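Local atomic coordinates of 4-alpha-glucanotransferase (Corynebacterium glutamicum, PDB entry 5B68), a protein that is an amylomaltase, with an N-terminal beta sandwich domain and a TIM-barrel domain. Residues L201-S206 with V685-L690. Numbering follows the deposited sequence.
Sequences LGNLAS and VLIESL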
loop_
_atom_site.group_PDB
_atom_site.type_symbol
_atom_site.label_atom_id
_atom_site.label_comp_id
_atom_site.label_asym_id
_atom_site.label_seq_id
_atom_site.Cartn_x
_atom_site.Cartn_y
_atom_site.Cartn_z
ATOM N N LEU A 201 -18.430 0.623 -5.915
ATOM C CA LEU A 201 -17.122 0.689 -6.608
ATOM C C LEU A 201 -17.291 0.531 -8.105
ATOM O O LEU A 201 -16.785 1.342 -8.945
ATOM C CB LEU A 201 -16.162 -0.362 -6.038
ATOM C CG LEU A 201 -14.771 -0.470 -6.672
ATOM C CD1 LEU A 201 -14.064 0.842 -6.497
ATOM C CD2 LEU A 201 -14.013 -1.601 -6.020
ATOM N N GLY A 202 -17.943 -0.545 -8.501
ATOM C CA GLY A 202 -18.152 -0.801 -9.909
ATOM C C GLY A 202 -19.076 0.213 -10.613
ATOM O O GLY A 202 -18.815 0.618 -11.731
ATOM N N ASN A 203 -20.081 0.683 -9.887
ATOM C CA ASN A 203 -21.053 1.671 -10.352
ATOM C C ASN A 203 -20.313 2.988 -10.614
ATOM O O ASN A 203 -20.402 3.516 -11.720
ATOM C CB ASN A 203 -22.132 1.865 -9.263
ATOM C CG ASN A 203 -23.326 2.723 -9.738
ATOM O OD1 ASN A 203 -23.349 3.242 -10.884
ATOM N ND2 ASN A 203 -24.291 2.922 -8.828
ATOM N N LEU A 204 -19.583 3.462 -9.609
ATOM C CA LEU A 204 -18.799 4.714 -9.714
ATOM C C LEU A 204 -17.835 4.579 -10.890
ATOM O O LEU A 204 -17.711 5.536 -11.689
ATOM C CB LEU A 204 -18.084 5.060 -8.461
ATOM C CG LEU A 204 -17.276 6.348 -8.380
ATOM C CD1 LEU A 204 -18.126 7.545 -8.712
ATOM C CD2 LEU A 204 -16.591 6.462 -7.058
ATOM N N ALA A 205 -17.138 3.456 -11.024
ATOM C CA ALA A 205 -16.179 3.317 -12.142
ATOM C C ALA A 205 -16.882 3.483 -13.453
ATOM O O ALA A 205 -16.395 4.246 -14.334
ATOM C CB ALA A 205 -15.455 1.969 -12.142
ATOM N N SER A 206 -18.063 2.865 -13.553
ATOM C CA SER A 206 -18.771 2.887 -14.849
ATOM C C SER A 206 -19.223 4.325 -15.131
ATOM O O SER A 206 -19.198 4.752 -16.278
ATOM C CB SER A 206 -19.903 1.854 -14.957
ATOM O OG SER A 206 -20.948 2.267 -14.118
ATOM N N VAL A 685 -23.814 13.873 -1.982
ATOM C CA VAL A 685 -23.951 13.622 -3.414
ATOM C C VAL A 685 -23.893 12.119 -3.653
ATOM O O VAL A 685 -22.816 11.537 -3.426
ATOM C CB VAL A 685 -22.812 14.310 -4.198
ATOM C CG1 VAL A 685 -23.013 14.063 -5.691
ATOM C CG2 VAL A 685 -22.816 15.815 -3.855
ATOM N N LEU A 686 -25.003 11.526 -4.078
ATOM C CA LEU A 686 -25.040 10.121 -4.417
ATOM C C LEU A 686 -24.397 9.841 -5.760
ATOM O O LEU A 686 -24.417 10.709 -6.660
ATOM C CB LEU A 686 -26.422 9.534 -4.394
ATOM C CG LEU A 686 -27.201 9.665 -3.054
ATOM C CD1 LEU A 686 -28.615 9.084 -3.223
ATOM C CD2 LEU A 686 -26.489 8.958 -1.910
ATOM N N ILE A 687 -24.003 8.567 -5.969
ATOM C CA ILE A 687 -23.440 8.194 -7.300
ATOM C C ILE A 687 -24.439 8.510 -8.414
ATOM O O ILE A 687 -24.071 8.979 -9.510
ATOM C CB ILE A 687 -23.047 6.720 -7.361
ATOM C CG1 ILE A 687 -21.876 6.508 -6.443
ATOM C CG2 ILE A 687 -22.703 6.288 -8.794
ATOM C CD1 ILE A 687 -21.587 5.057 -6.070
ATOM N N GLU A 688 -25.713 8.296 -8.112
ATOM C CA GLU A 688 -26.785 8.435 -9.091
ATOM C C GLU A 688 -26.931 9.870 -9.574
ATOM O O GLU A 688 -27.389 10.101 -10.684
ATOM C CB GLU A 688 -28.130 7.930 -8.533
ATOM C CG GLU A 688 -28.245 6.417 -8.533
ATOM C CD GLU A 688 -27.683 5.789 -7.286
ATOM O OE1 GLU A 688 -27.108 6.489 -6.398
ATOM O OE2 GLU A 688 -27.858 4.581 -7.207
ATOM N N SER A 689 -26.545 10.804 -8.733
ATOM C CA SER A 689 -26.666 12.199 -9.029
ATOM C C SER A 689 -25.449 12.827 -9.573
ATOM O O SER A 689 -25.468 14.052 -9.779
ATOM C CB SER A 689 -26.905 12.956 -7.746
ATOM O OG SER A 689 -28.107 12.526 -7.225
ATOM N N LEU A 690 -24.334 12.097 -9.660
ATOM C CA LEU A 690 -23.077 12.773 -9.981
ATOM C C LEU A 690 -23.107 13.560 -11.260
ATOM O O LEU A 690 -22.563 14.694 -11.330
ATOM C CB LEU A 690 -21.935 11.754 -10.099
ATOM C CG LEU A 690 -21.308 11.385 -8.749
ATOM C CD1 LEU A 690 -20.398 10.164 -8.928
ATOM C CD2 LEU A 690 -20.425 12.489 -8.206
HETATM O O HOH W 1 -27.085 3.614 -9.574
#
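The side-chain amide of Asn-203 turns one face to Ile-687, whose CG2 methyl lies over its outer end, between OD1 and ND2, 3.7 Å from Asn-203 CG. At the edge of the amide, ND2 donates to a water 3.0 Å away, tilted out of the amide plane toward the face opposite the methyl. That water donates in turn to OE2 of Glu-688 (2.7 Å), so the two polar groups are bridged without touching. Asparagine suits this partly exposed place because its flat amide can lie against a methyl and still donate to water. Glu-688 is exposed, so its charged carboxylate can meet water while OE1 is held by Thr-190 N. With CG anti to the backbone N (chi1 -171°), Asn-203 carries its amide out from the helix across Ile-687. Deeper in, buried positions take branched aliphatic chains, which fill the interface without polar groups to satisfy. Ile-687 CD1 approaches CB of Leu-204 at 4.2 Å, while the CD1 methyls of Leu-204 and Leu-690 press together tightly at 3.5 Å, their side chains crossing near a right angle. Both leucines also touch Leu-650. Helix 198-209, which links barrel strands 177-182 and 215-218 in a beta-alpha-beta crossover, thus packs against the chain following the last strand, 645-649, where a TIM barrel closes.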